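Local coordinates for 4-hydroxybutyrate CoA-transferase (Porphyromonas gingivalis, PDB 3D3U), which probably transfers coenzyme A between carboxylic acids such as 4-hydroxybutyrate and acetate, as related CoA-transferases do, at residues M248-I253 / Y278-N283; S193-R198 / V390-V395; Y141-A146 / G164-I169; E385-V390 / R397-T402. One frame throughout, in Å; residues are numbered along the deposited sequence.

Contact 1: residues M248-I253 / Y278-N283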
loop_
_atom_site.group_PDB
_atom_site.type_symbol
_atom_site.label_atom_id
_atom_site.label_comp_id
_atom_site.label_asym_id
_atom_site.label_seq_id
_atom_site.Cartn_x
_atom_site.Cartn_y
_atom_site.Cartn_z
ATOM N N MET A 248 12.088 -3.004 -13.431
ATOM C CA MET A 248 12.976 -4.050 -13.185
ATOM C C MET A 248 12.400 -5.327 -13.740
ATOM O O MET A 248 13.147 -6.245 -14.095
ATOM C CB MET A 248 13.092 -4.186 -11.713
ATOM C CG MET A 248 13.585 -2.997 -11.098
ATOM S SD MET A 248 15.377 -2.889 -11.247
ATOM C CE MET A 248 15.389 -1.013 -11.201
ATOM N N ILE A 249 11.076 -5.435 -13.773
ATOM C CA ILE A 249 10.496 -6.595 -14.376
ATOM C C ILE A 249 10.979 -6.524 -15.785
ATOM O O ILE A 249 11.577 -7.463 -16.253
ATOM C CB ILE A 249 9.003 -6.595 -14.304
ATOM C CG1 ILE A 249 8.587 -6.745 -12.843
ATOM C CG2 ILE A 249 8.468 -7.740 -15.260
ATOM C CD1 ILE A 249 7.121 -6.567 -12.574
ATOM N N ARG A 250 10.784 -5.363 -16.391
ATOM C CA ARG A 250 11.309 -5.041 -17.711
ATOM C C ARG A 250 12.787 -5.418 -17.949
ATOM O O ARG A 250 13.086 -6.052 -18.927
ATOM C CB ARG A 250 11.125 -3.562 -17.987
ATOM C CG ARG A 250 10.468 -3.311 -19.251
ATOM C CD ARG A 250 9.010 -3.202 -19.119
ATOM N NE ARG A 250 8.586 -1.826 -19.221
ATOM C CZ ARG A 250 7.538 -1.403 -19.938
ATOM N NH1 ARG A 250 6.784 -2.277 -20.651
ATOM N NH2 ARG A 250 7.252 -0.095 -19.939
ATOM N N LYS A 251 13.719 -5.060 -17.062
ATOM C CA LYS A 251 15.138 -5.345 -17.310
ATOM C C LYS A 251 15.415 -6.813 -17.115
ATOM O O LYS A 251 16.499 -7.240 -17.327
ATOM C CB LYS A 251 16.047 -4.518 -16.390
ATOM C CG LYS A 251 16.074 -2.985 -16.617
ATOM C CD LYS A 251 16.367 -2.224 -15.290
ATOM C CE LYS A 251 17.314 -1.015 -15.396
ATOM N NZ LYS A 251 16.920 -0.108 -16.505
ATOM N N GLY A 252 14.465 -7.616 -16.681
ATOM C CA GLY A 252 14.799 -9.050 -16.417
ATOM C C GLY A 252 15.176 -9.413 -14.960
ATOM O O GLY A 252 15.214 -10.580 -14.590
ATOM N N ILE A 253 15.427 -8.413 -14.121
ATOM C CA ILE A 253 15.736 -8.621 -12.719
ATOM C C ILE A 253 14.589 -9.115 -11.849
ATOM O O ILE A 253 14.788 -10.057 -11.087
ATOM C CB ILE A 253 16.387 -7.375 -12.153
ATOM C CG1 ILE A 253 17.636 -7.051 -12.986
ATOM C CG2 ILE A 253 16.800 -7.548 -10.730
ATOM C CD1 ILE A 253 18.679 -8.280 -13.312
ATOM N N TYR A 278 -0.097 1.755 -15.665
ATOM C CA TYR A 278 -1.463 1.226 -15.887
ATOM C C TYR A 278 -1.516 0.443 -17.140
ATOM O O TYR A 278 -1.893 -0.750 -17.083
ATOM C CB TYR A 278 -2.565 2.276 -15.805
ATOM C CG TYR A 278 -2.460 3.064 -14.508
ATOM C CD1 TYR A 278 -2.082 2.437 -13.324
ATOM C CD2 TYR A 278 -2.679 4.439 -14.463
ATOM C CE1 TYR A 278 -1.921 3.141 -12.137
ATOM C CE2 TYR A 278 -2.528 5.160 -13.251
ATOM C CZ TYR A 278 -2.131 4.491 -12.092
ATOM O OH TYR A 278 -1.977 5.153 -10.873
ATOM N N ASP A 279 -1.063 1.017 -18.250
ATOM C CA ASP A 279 -0.983 0.155 -19.435
ATOM C C ASP A 279 -0.145 -1.098 -19.367
ATOM O O ASP A 279 -0.445 -2.013 -20.084
ATOM C CB ASP A 279 -0.603 0.849 -20.757
ATOM C CG ASP A 279 -1.236 2.165 -20.929
ATOM O OD1 ASP A 279 -2.245 2.407 -20.253
ATOM O OD2 ASP A 279 -0.768 3.047 -21.689
ATOM N N PHE A 280 0.923 -1.133 -18.579
ATOM C CA PHE A 280 1.734 -2.365 -18.432
ATOM C C PHE A 280 0.976 -3.423 -17.609
ATOM O O PHE A 280 0.949 -4.642 -17.959
ATOM C CB PHE A 280 3.047 -2.034 -17.734
ATOM C CG PHE A 280 3.931 -3.230 -17.377
ATOM C CD1 PHE A 280 4.731 -3.875 -18.356
ATOM C CD2 PHE A 280 4.085 -3.642 -16.021
ATOM C CE1 PHE A 280 5.611 -4.976 -18.021
ATOM C CE2 PHE A 280 4.977 -4.733 -15.709
ATOM C CZ PHE A 280 5.743 -5.388 -16.743
ATOM N N VAL A 281 0.357 -3.003 -16.511
ATOM C CA VAL A 281 -0.293 -4.040 -15.690
ATOM C C VAL A 281 -1.611 -4.566 -16.268
ATOM O O VAL A 281 -2.119 -5.673 -15.909
ATOM C CB VAL A 281 -0.421 -3.609 -14.237
ATOM C CG1 VAL A 281 0.997 -3.106 -13.768
ATOM C CG2 VAL A 281 -1.611 -2.579 -14.043
ATOM N N ASN A 282 -2.156 -3.809 -17.208
ATOM C CA ASN A 282 -3.384 -4.255 -17.762
ATOM C C ASN A 282 -3.167 -5.610 -18.417
ATOM O O ASN A 282 -2.287 -5.773 -19.238
ATOM C CB ASN A 282 -3.865 -3.211 -18.711
ATOM C CG ASN A 282 -5.268 -3.469 -19.178
ATOM O OD1 ASN A 282 -5.997 -4.290 -18.630
ATOM N ND2 ASN A 282 -5.666 -2.748 -20.212
ATOM N N ASN A 283 -3.937 -6.602 -17.967
ATOM C CA ASN A 283 -4.059 -7.897 -18.673
ATOM C C ASN A 283 -2.706 -8.488 -18.728
ATOM O O ASN A 283 -2.221 -8.764 -19.801
ATOM C CB ASN A 283 -4.509 -7.704 -20.116
ATOM C CG ASN A 283 -5.960 -7.842 -20.256
ATOM O OD1 ASN A 283 -6.533 -8.838 -19.819
ATOM N ND2 ASN A 283 -6.607 -6.835 -20.843
#

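Contact 2: residues S193-R198 / V390-V395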
loop_
_atom_site.group_PDB
_atom_site.type_symbol
_atom_site.label_atom_id
_atom_site.label_comp_id
_atom_site.label_asym_id
_atom_site.label_seq_id
_atom_site.Cartn_x
_atom_site.Cartn_y
_atom_site.Cartn_z
ATOM N N SER A 193 17.569 10.461 -5.867
ATOM C CA SER A 193 18.143 11.723 -5.344
ATOM C C SER A 193 19.563 11.390 -4.826
ATOM O O SER A 193 19.901 10.219 -4.569
ATOM C CB SER A 193 17.369 12.255 -4.166
ATOM O OG SER A 193 18.081 11.969 -2.984
ATOM N N ASP A 194 20.396 12.413 -4.661
ATOM C CA ASP A 194 21.680 12.302 -3.947
ATOM C C ASP A 194 21.643 11.310 -2.699
ATOM O O ASP A 194 21.861 10.101 -2.861
ATOM C CB ASP A 194 22.061 13.731 -3.513
ATOM C CG ASP A 194 20.921 14.439 -2.628
ATOM O OD1 ASP A 194 21.214 14.921 -1.460
ATOM O OD2 ASP A 194 19.706 14.543 -3.040
ATOM N N LEU A 195 21.339 11.832 -1.487
ATOM C CA LEU A 195 21.325 11.081 -0.216
ATOM C C LEU A 195 20.677 9.794 -0.484
ATOM O O LEU A 195 21.255 8.735 -0.264
ATOM C CB LEU A 195 20.493 11.767 0.887
ATOM C CG LEU A 195 21.129 12.733 1.910
ATOM C CD1 LEU A 195 21.447 14.062 1.230
ATOM C CD2 LEU A 195 20.260 12.998 3.233
ATOM N N GLU A 196 19.466 9.901 -1.009
ATOM C CA GLU A 196 18.608 8.741 -1.095
ATOM C C GLU A 196 19.236 7.512 -1.760
ATOM O O GLU A 196 19.119 6.388 -1.287
ATOM C CB GLU A 196 17.346 9.132 -1.788
ATOM C CG GLU A 196 16.462 9.805 -0.782
ATOM C CD GLU A 196 15.191 10.314 -1.366
ATOM O OE1 GLU A 196 15.080 10.247 -2.619
ATOM O OE2 GLU A 196 14.322 10.759 -0.541
ATOM N N LEU A 197 19.925 7.787 -2.857
ATOM C CA LEU A 197 20.667 6.823 -3.601
ATOM C C LEU A 197 21.688 6.113 -2.752
ATOM O O LEU A 197 21.756 4.906 -2.808
ATOM C CB LEU A 197 21.321 7.540 -4.778
ATOM C CG LEU A 197 20.746 6.997 -6.099
ATOM C CD1 LEU A 197 19.254 6.462 -6.032
ATOM C CD2 LEU A 197 20.914 8.012 -7.219
ATOM N N ARG A 198 22.500 6.832 -1.981
ATOM C CA ARG A 198 23.457 6.119 -1.120
ATOM C C ARG A 198 22.665 5.205 -0.200
ATOM O O ARG A 198 23.107 4.080 0.042
ATOM C CB ARG A 198 24.401 7.040 -0.338
ATOM C CG ARG A 198 25.658 7.417 -1.133
ATOM C CD ARG A 198 25.948 8.941 -1.101
ATOM N NE ARG A 198 26.584 9.393 0.168
ATOM C CZ ARG A 198 26.651 10.661 0.666
ATOM N NH1 ARG A 198 26.088 11.700 0.020
ATOM N NH2 ARG A 198 27.271 10.858 1.842
ATOM N N VAL A 390 19.532 1.513 8.049
ATOM C CA VAL A 390 20.420 1.999 7.002
ATOM C C VAL A 390 20.193 3.467 6.838
ATOM O O VAL A 390 19.047 3.884 6.755
ATOM C CB VAL A 390 20.051 1.330 5.666
ATOM C CG1 VAL A 390 20.811 1.982 4.520
ATOM C CG2 VAL A 390 20.272 -0.165 5.695
ATOM N N THR A 391 21.261 4.232 6.715
ATOM C CA THR A 391 21.192 5.669 6.425
ATOM C C THR A 391 22.200 5.959 5.354
ATOM O O THR A 391 23.126 5.157 5.106
ATOM C CB THR A 391 21.620 6.394 7.689
ATOM O OG1 THR A 391 20.466 6.616 8.496
ATOM C CG2 THR A 391 22.127 7.783 7.435
ATOM N N GLU A 392 22.111 7.105 4.719
ATOM C CA GLU A 392 23.259 7.454 3.885
ATOM C C GLU A 392 24.618 7.162 4.536
ATOM O O GLU A 392 25.581 7.056 3.841
ATOM C CB GLU A 392 23.246 8.898 3.413
ATOM C CG GLU A 392 23.531 9.910 4.481
ATOM C CD GLU A 392 22.259 10.437 5.180
ATOM O OE1 GLU A 392 22.313 11.658 5.730
ATOM O OE2 GLU A 392 21.232 9.641 5.163
ATOM N N TYR A 393 24.736 7.011 5.850
ATOM C CA TYR A 393 26.085 6.845 6.378
ATOM C C TYR A 393 26.345 5.419 6.655
ATOM O O TYR A 393 27.438 5.107 7.161
ATOM C CB TYR A 393 26.381 7.655 7.648
ATOM C CG TYR A 393 26.362 9.089 7.344
ATOM C CD1 TYR A 393 27.479 9.713 6.750
ATOM C CD2 TYR A 393 25.209 9.833 7.547
ATOM C CE1 TYR A 393 27.488 11.055 6.424
ATOM C CE2 TYR A 393 25.179 11.179 7.181
ATOM C CZ TYR A 393 26.328 11.775 6.623
ATOM O OH TYR A 393 26.291 13.131 6.332
ATOM N N GLY A 394 25.399 4.540 6.366
ATOM C CA GLY A 394 25.794 3.128 6.435
ATOM C C GLY A 394 24.848 2.295 7.208
ATOM O O GLY A 394 23.707 2.739 7.446
ATOM N N VAL A 395 25.326 1.108 7.605
ATOM C CA VAL A 395 24.466 0.018 8.097
ATOM C C VAL A 395 24.578 -0.150 9.591
ATOM O O VAL A 395 25.550 0.229 10.132
ATOM C CB VAL A 395 24.801 -1.267 7.409
ATOM C CG1 VAL A 395 23.869 -2.349 7.866
ATOM C CG2 VAL A 395 24.608 -1.124 5.871
#

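Contact 3: residues Y141-A146 / G164-I169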
loop_
_atom_site.group_PDB
_atom_site.type_symbol
_atom_site.label_atom_id
_atom_site.label_comp_id
_atom_site.label_asym_id
_atom_site.label_seq_id
_atom_site.Cartn_x
_atom_site.Cartn_y
_atom_site.Cartn_z
ATOM N N TYR A 141 -8.513 -3.346 0.812
ATOM C CA TYR A 141 -9.667 -3.506 1.771
ATOM C C TYR A 141 -10.939 -3.382 0.999
ATOM O O TYR A 141 -12.059 -3.610 1.526
ATOM C CB TYR A 141 -9.710 -2.471 2.871
ATOM C CG TYR A 141 -9.920 -1.066 2.363
ATOM C CD1 TYR A 141 -11.163 -0.566 2.105
ATOM C CD2 TYR A 141 -8.881 -0.188 2.243
ATOM C CE1 TYR A 141 -11.329 0.736 1.697
ATOM C CE2 TYR A 141 -9.080 1.137 1.841
ATOM C CZ TYR A 141 -10.283 1.560 1.580
ATOM O OH TYR A 141 -10.432 2.854 1.195
ATOM N N THR A 142 -10.723 -2.944 -0.235
ATOM C CA THR A 142 -11.791 -2.691 -1.081
ATOM C C THR A 142 -12.512 -3.980 -1.530
ATOM O O THR A 142 -13.700 -3.958 -1.746
ATOM C CB THR A 142 -11.428 -1.706 -2.242
ATOM O OG1 THR A 142 -11.986 -2.239 -3.437
ATOM C CG2 THR A 142 -9.929 -1.632 -2.601
ATOM N N LYS A 143 -11.888 -5.122 -1.652
ATOM C CA LYS A 143 -12.699 -6.219 -2.079
ATOM C C LYS A 143 -13.450 -6.820 -0.898
ATOM O O LYS A 143 -14.622 -7.318 -1.050
ATOM C CB LYS A 143 -11.830 -7.259 -2.694
ATOM C CG LYS A 143 -12.379 -8.627 -2.788
ATOM C CD LYS A 143 -11.580 -9.382 -3.770
ATOM C CE LYS A 143 -12.388 -10.479 -4.414
ATOM N NZ LYS A 143 -12.472 -11.662 -3.542
ATOM N N ALA A 144 -12.815 -6.816 0.280
ATOM C CA ALA A 144 -13.509 -7.285 1.444
ATOM C C ALA A 144 -14.758 -6.457 1.701
ATOM O O ALA A 144 -15.805 -6.940 2.136
ATOM C CB ALA A 144 -12.641 -7.180 2.554
ATOM N N ALA A 145 -14.657 -5.173 1.492
ATOM C CA ALA A 145 -15.800 -4.277 1.683
ATOM C C ALA A 145 -16.901 -4.695 0.724
ATOM O O ALA A 145 -18.032 -4.950 1.197
ATOM C CB ALA A 145 -15.372 -2.826 1.421
ATOM N N ALA A 146 -16.567 -4.794 -0.592
ATOM C CA ALA A 146 -17.568 -5.232 -1.612
ATOM C C ALA A 146 -18.255 -6.513 -1.152
ATOM O O ALA A 146 -19.503 -6.606 -1.171
ATOM C CB ALA A 146 -17.037 -5.369 -2.969
ATOM N N GLY A 164 -5.392 -9.892 -12.236
ATOM C CA GLY A 164 -5.970 -11.174 -11.843
ATOM C C GLY A 164 -5.534 -11.449 -10.459
ATOM O O GLY A 164 -5.274 -10.505 -9.739
ATOM N N GLY A 165 -5.387 -12.718 -10.101
ATOM C CA GLY A 165 -5.312 -13.091 -8.706
ATOM C C GLY A 165 -6.707 -13.077 -8.104
ATOM O O GLY A 165 -7.713 -13.210 -8.809
ATOM N N GLU A 166 -6.828 -12.922 -6.802
ATOM C CA GLU A 166 -8.168 -12.993 -6.190
ATOM C C GLU A 166 -8.768 -11.624 -6.238
ATOM O O GLU A 166 -9.118 -11.074 -5.185
ATOM C CB GLU A 166 -8.043 -13.289 -4.732
ATOM C CG GLU A 166 -8.608 -14.551 -4.227
ATOM C CD GLU A 166 -8.815 -14.368 -2.733
ATOM O OE1 GLU A 166 -9.489 -13.354 -2.294
ATOM O OE2 GLU A 166 -8.246 -15.217 -1.985
ATOM N N ASN A 167 -8.901 -11.087 -7.451
ATOM C CA ASN A 167 -9.208 -9.702 -7.674
ATOM C C ASN A 167 -10.446 -9.529 -8.527
ATOM O O ASN A 167 -10.561 -8.552 -9.275
ATOM C CB ASN A 167 -8.047 -9.083 -8.435
ATOM C CG ASN A 167 -7.966 -7.622 -8.206
ATOM O OD1 ASN A 167 -8.694 -7.073 -7.317
ATOM N ND2 ASN A 167 -7.130 -6.950 -9.004
ATOM N N LEU A 168 -11.384 -10.458 -8.486
ATOM C CA LEU A 168 -12.514 -10.366 -9.416
ATOM C C LEU A 168 -13.799 -10.143 -8.666
ATOM O O LEU A 168 -13.886 -10.490 -7.486
ATOM C CB LEU A 168 -12.646 -11.630 -10.244
ATOM C CG LEU A 168 -11.799 -11.754 -11.494
ATOM C CD1 LEU A 168 -10.440 -11.073 -11.354
ATOM C CD2 LEU A 168 -11.700 -13.256 -11.881
ATOM N N ILE A 169 -14.799 -9.618 -9.375
ATOM C CA ILE A 169 -16.132 -9.535 -8.827
ATOM C C ILE A 169 -17.164 -9.674 -9.940
ATOM O O ILE A 169 -17.102 -9.037 -11.011
ATOM C CB ILE A 169 -16.249 -8.215 -8.032
ATOM C CG1 ILE A 169 -17.384 -8.231 -7.013
ATOM C CG2 ILE A 169 -16.245 -6.936 -8.983
ATOM C CD1 ILE A 169 -18.660 -8.114 -7.620
#

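Contact 4: residues E385-V390 / R397-T402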
loop_
_atom_site.group_PDB
_atom_site.type_symbol
_atom_site.label_atom_id
_atom_site.label_comp_id
_atom_site.label_asym_id
_atom_site.label_seq_id
_atom_site.Cartn_x
_atom_site.Cartn_y
_atom_site.Cartn_z
ATOM N N GLU A 385 12.065 -5.977 17.157
ATOM C CA GLU A 385 11.334 -5.671 15.925
ATOM C C GLU A 385 12.338 -5.801 14.680
ATOM O O GLU A 385 12.269 -6.811 13.944
ATOM C CB GLU A 385 10.615 -4.285 16.061
ATOM C CG GLU A 385 9.094 -4.267 16.270
ATOM C CD GLU A 385 8.490 -5.477 17.023
ATOM O OE1 GLU A 385 9.206 -6.042 17.892
ATOM O OE2 GLU A 385 7.269 -5.856 16.767
ATOM N N VAL A 386 13.309 -4.884 14.512
ATOM C CA VAL A 386 14.039 -4.687 13.241
ATOM C C VAL A 386 15.452 -5.278 13.244
ATOM O O VAL A 386 16.088 -5.318 14.300
ATOM C CB VAL A 386 14.083 -3.174 13.017
ATOM C CG1 VAL A 386 14.483 -2.788 11.618
ATOM C CG2 VAL A 386 12.690 -2.567 13.392
ATOM N N ASP A 387 15.970 -5.739 12.098
ATOM C CA ASP A 387 17.303 -6.416 12.118
ATOM C C ASP A 387 18.382 -5.538 11.626
ATOM O O ASP A 387 19.487 -5.631 12.080
ATOM C CB ASP A 387 17.351 -7.691 11.266
ATOM C CG ASP A 387 16.123 -8.550 11.407
ATOM O OD1 ASP A 387 15.597 -8.577 12.546
ATOM O OD2 ASP A 387 15.603 -9.199 10.436
ATOM N N TYR A 388 18.052 -4.720 10.652
ATOM C CA TYR A 388 18.959 -3.687 10.168
ATOM C C TYR A 388 18.364 -2.279 10.055
ATOM O O TYR A 388 17.160 -2.112 9.938
ATOM C CB TYR A 388 19.488 -4.029 8.792
ATOM C CG TYR A 388 20.174 -5.288 8.801
ATOM C CD1 TYR A 388 19.581 -6.401 8.310
ATOM C CD2 TYR A 388 21.438 -5.363 9.302
ATOM C CE1 TYR A 388 20.211 -7.573 8.318
ATOM C CE2 TYR A 388 22.134 -6.570 9.337
ATOM C CZ TYR A 388 21.506 -7.680 8.846
ATOM O OH TYR A 388 22.184 -8.892 8.893
ATOM N N VAL A 389 19.253 -1.280 10.064
ATOM C CA VAL A 389 18.898 0.116 9.913
ATOM C C VAL A 389 19.962 0.728 9.039
ATOM O O VAL A 389 21.172 0.523 9.284
ATOM C CB VAL A 389 18.923 0.843 11.277
ATOM C CG1 VAL A 389 18.402 2.209 11.161
ATOM C CG2 VAL A 389 18.100 0.109 12.236
ATOM N N VAL A 390 19.532 1.513 8.049
ATOM C CA VAL A 390 20.420 1.999 7.002
ATOM C C VAL A 390 20.193 3.467 6.838
ATOM O O VAL A 390 19.047 3.884 6.755
ATOM C CB VAL A 390 20.051 1.330 5.666
ATOM C CG1 VAL A 390 20.811 1.982 4.520
ATOM C CG2 VAL A 390 20.272 -0.165 5.695
ATOM N N ARG A 397 23.547 -3.287 12.461
ATOM C CA ARG A 397 22.929 -4.547 12.808
ATOM C C ARG A 397 22.365 -4.475 14.185
ATOM O O ARG A 397 23.072 -4.132 15.148
ATOM C CB ARG A 397 23.884 -5.727 12.754
ATOM C CG ARG A 397 23.340 -7.145 13.313
ATOM C CD ARG A 397 24.335 -8.350 13.032
ATOM N NE ARG A 397 24.906 -8.092 11.693
ATOM C CZ ARG A 397 25.980 -7.308 11.446
ATOM N NH1 ARG A 397 26.383 -7.056 10.182
ATOM N NH2 ARG A 397 26.662 -6.792 12.482
ATOM N N LEU A 398 21.075 -4.850 14.239
ATOM C CA LEU A 398 20.287 -4.958 15.472
ATOM C C LEU A 398 19.949 -6.398 15.961
ATOM O O LEU A 398 20.230 -6.695 17.167
ATOM C CB LEU A 398 19.039 -4.075 15.423
ATOM C CG LEU A 398 19.227 -2.557 15.241
ATOM C CD1 LEU A 398 18.025 -1.725 15.750
ATOM C CD2 LEU A 398 20.523 -2.016 15.845
ATOM N N ARG A 399 19.384 -7.282 15.099
ATOM C CA ARG A 399 19.202 -8.658 15.601
ATOM C C ARG A 399 20.535 -9.080 16.283
ATOM O O ARG A 399 21.635 -9.013 15.654
ATOM C CB ARG A 399 18.669 -9.729 14.598
ATOM C CG ARG A 399 17.938 -10.993 15.308
ATOM C CD ARG A 399 18.801 -11.864 16.474
ATOM N NE ARG A 399 18.271 -13.246 16.634
ATOM C CZ ARG A 399 18.813 -14.372 16.146
ATOM N NH1 ARG A 399 20.016 -14.339 15.532
ATOM N NH2 ARG A 399 18.099 -15.512 16.277
ATOM N N GLY A 400 20.414 -9.450 17.568
ATOM C CA GLY A 400 21.521 -9.946 18.337
ATOM C C GLY A 400 22.428 -8.861 18.905
ATOM O O GLY A 400 23.642 -9.055 18.990
ATOM N N ALA A 401 21.878 -7.716 19.303
ATOM C CA ALA A 401 22.738 -6.647 19.854
ATOM C C ALA A 401 22.350 -6.258 21.310
ATOM O O ALA A 401 21.141 -6.216 21.610
ATOM C CB ALA A 401 22.729 -5.419 18.880
ATOM N N THR A 402 23.323 -5.992 22.209
ATOM C CA THR A 402 22.974 -5.412 23.552
ATOM C C THR A 402 22.378 -4.028 23.467
ATOM O O THR A 402 22.705 -3.259 22.592
ATOM C CB THR A 402 24.163 -5.229 24.492
ATOM O OG1 THR A 402 25.369 -5.417 23.755
ATOM C CG2 THR A 402 24.189 -6.252 25.677
#

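Contact 1: residues M248-I253 / Y278-N283
Ile249 and Arg250, successive residues near the end of helix 243-251, both reach the single aromatic ring of Phe280 on helix 275-281. The apolar part of the contact belongs to Ile249: its CG2 methyl comes to the edge of the ring, in the ring plane, with CG2 3.9 Å from Phe280 CZ. Phe280 can offer this edge because its CG stands anti to the backbone N (chi1 174°), which sends the ring out across the gap between helices whose nearest CA atoms, those of Arg250 and Phe280, are 10.0 Å apart.

The second kind of contact is an oblique van der Waals approach of the Arg250 side chain to atoms on the rim of the same ring. Arg250 bends at chi2 and chi3 and runs past Phe280 in the opposite direction, so that NH1 lies 3.5 Å from Phe280 CD1 while its CD is 4.0 Å from Phe280 CE1. The guanidinium and ring planes are 65° apart, which rules out a parallel stack.

No hydrogen bond joins the two segments. The polar end of Arg250 is held instead by a salt bridge from NH2 to Glu276 OE1, one helical turn before Phe280, and so the acid and the ring meet the same arginine from one helix. Strands 235-237, 266-268 and 287-289 are parallel neighbours linked in turn by these two helices, the side-by-side helix packing of consecutive beta-alpha-beta units in a Rossmann-like fold.

Contact 2: residues S193-R198 / V390-V395
Glu392 gives up the most surface here, lying against Leu195 and Arg198, which sit one turn apart on helix 194-204. Its side chain and that of Leu195 run side by side and point the same way, so the leucine covers the carboxylate rather than the aliphatic carbons: Leu195 CD2 is 3.5 Å from Glu392 OE1 and 3.8 Å from Glu392 CD. Two torsions put it there. CG of Glu392 stands between the backbone N and the carbonyl carbon (chi1 72°), and the chain then bends at chi2 (-92°), turning the acid along the leucine. A methyl group cannot satisfy a carboxylate, and the polar partner comes from another part of the chain: Glu392 OE1 is hydrogen-bonded to Ser359 OG.

Arg198 meets the same residue nearer the backbone, with CB 4.3 Å from Glu392 CB, where the two main chains are nearest (CA of Arg198 to CA of Glu392, 5.2 Å). Its guanidinium lies obliquely near the Glu392 carbonyl and forms no salt bridge with the acid, since Arg198 NH2 and Glu392 OE1 are 6.4 Å apart; at that range the attraction is at most a diffuse one.

The helix that supplies both residues starts at an N-cap, Ser193, whose OG accepts from Glu196 N at 3.2 Å. In the other segment, Glu392 and Tyr393 occupy the two central places of a type I turn from Thr391 to Gly394. Backbone bonds in both directions between those end residues make this a tight two-residue beta-hairpin, whose Glu392 corner packs against the start of helix 194-204.

Contact 3: residues Y141-A146 / G164-I169
Lys143 lays the far half of its side chain across the backbone carbonyls of the 164-169 segment: CD is 3.3 Å from Glu166 O, and CE is 3.4 Å from Leu168 O. Its CG is anti to the backbone N (chi1 160°), and the chain stays extended until it bends at chi4 (-80°), bringing NZ near Glu166 OE1. The two side chains cross at about a right angle.

The pairing that results is loose. Lys143 NZ and Glu166 OE1 form a long salt bridge of 3.6 Å, whereas the stronger partner of the amine is Glu147 OE1, one turn further along the same helix. The lysine is thus shared between two acids, and the carbonyl oxygens beside its aliphatic carbons would probably add to the negative surroundings. No hydrogen bond links the two segments.

Glu166 itself is the centre of an inverse gamma turn, marked by a weak bond of 2.8 Å from Asn167 N to Gly165 O.

Around this surface contact, helix 142-148 packs its inner side, through Thr142 and Ala145, on strands 119-125 and 27-30 and on helix 106-110. The facing segment bridges two sheets: Gly164, in the weakly bonded strand 164-165, bonds to Cys289 of strand 287-289, and Ile169 bonds to Cys133, where strand 168-170 runs antiparallel to strand 132-134.

Contact 4: residues E385-V390 / R397-T402
The carbonyl oxygen of Asp387 takes both hydrogen bonds that cross this contact. Leu398 N gives the stronger one, 2.8 Å to Asp387 O and nearly straight at 166°, although the donor sits above the carbonyl plane, 37° out of it. Arg399 N adds a weak second bond to Asp387 O at 3.4 Å, so two successive amides converge on one acceptor as the chain enters the type II turn from Leu398 to Ala401. Gly400, with its positive phi, takes the third place of that turn.

The Asp387 carboxylate finds its partners outside the two segments: OD1 makes a salt bridge with Lys346 NZ, and OD2 receives a weak bond from Ser353 N. Arg399 offers it carbon instead, with CB 3.9 Å from Asp387 OD1.

Tyr388 and Arg397 are an antiparallel non-hydrogen-bonded pair. Their side chains run together on one face, Tyr388 CE2 lying 3.9 Å from Arg397 CB, with ring and guanidinium planes almost perpendicular (87°). Val389 CG2 meets Leu398 CD1 at 4.0 Å.

Backbone bonding also joins 385-390 to strand 352-356, Asp387 and Tyr388 pairing with Ser353 and Tyr388 with Met355, while Val389 bonds with Ala396. The chemistry is consistent with one good bond and a weak second one holding the chain as it leaves the strand.

Overall arrangement
Along the chain, contact 3 closes first; contact 2 then spans a long loop in which contact 1 is nested, and contact 4 crosses contact 2, their segments alternating. Contacts 2 and 4 both use one hairpin, strands 388-391 and 394-397, at the edge of the mixed sheet: they share Val390, and Val395 CG1 packs 4.1 Å from Tyr388 CD2. Strand 164-165 of contact 3 lies at the other edge of that sheet; the centre of contact 3 is about 37 Å from that of contact 2 and 36 Å from that of contact 4. Contact 1, about 6 Å from contact 3 at the nearest atoms, joins helices beside the intervening strands. One sheet therefore connects sequence from both family domains.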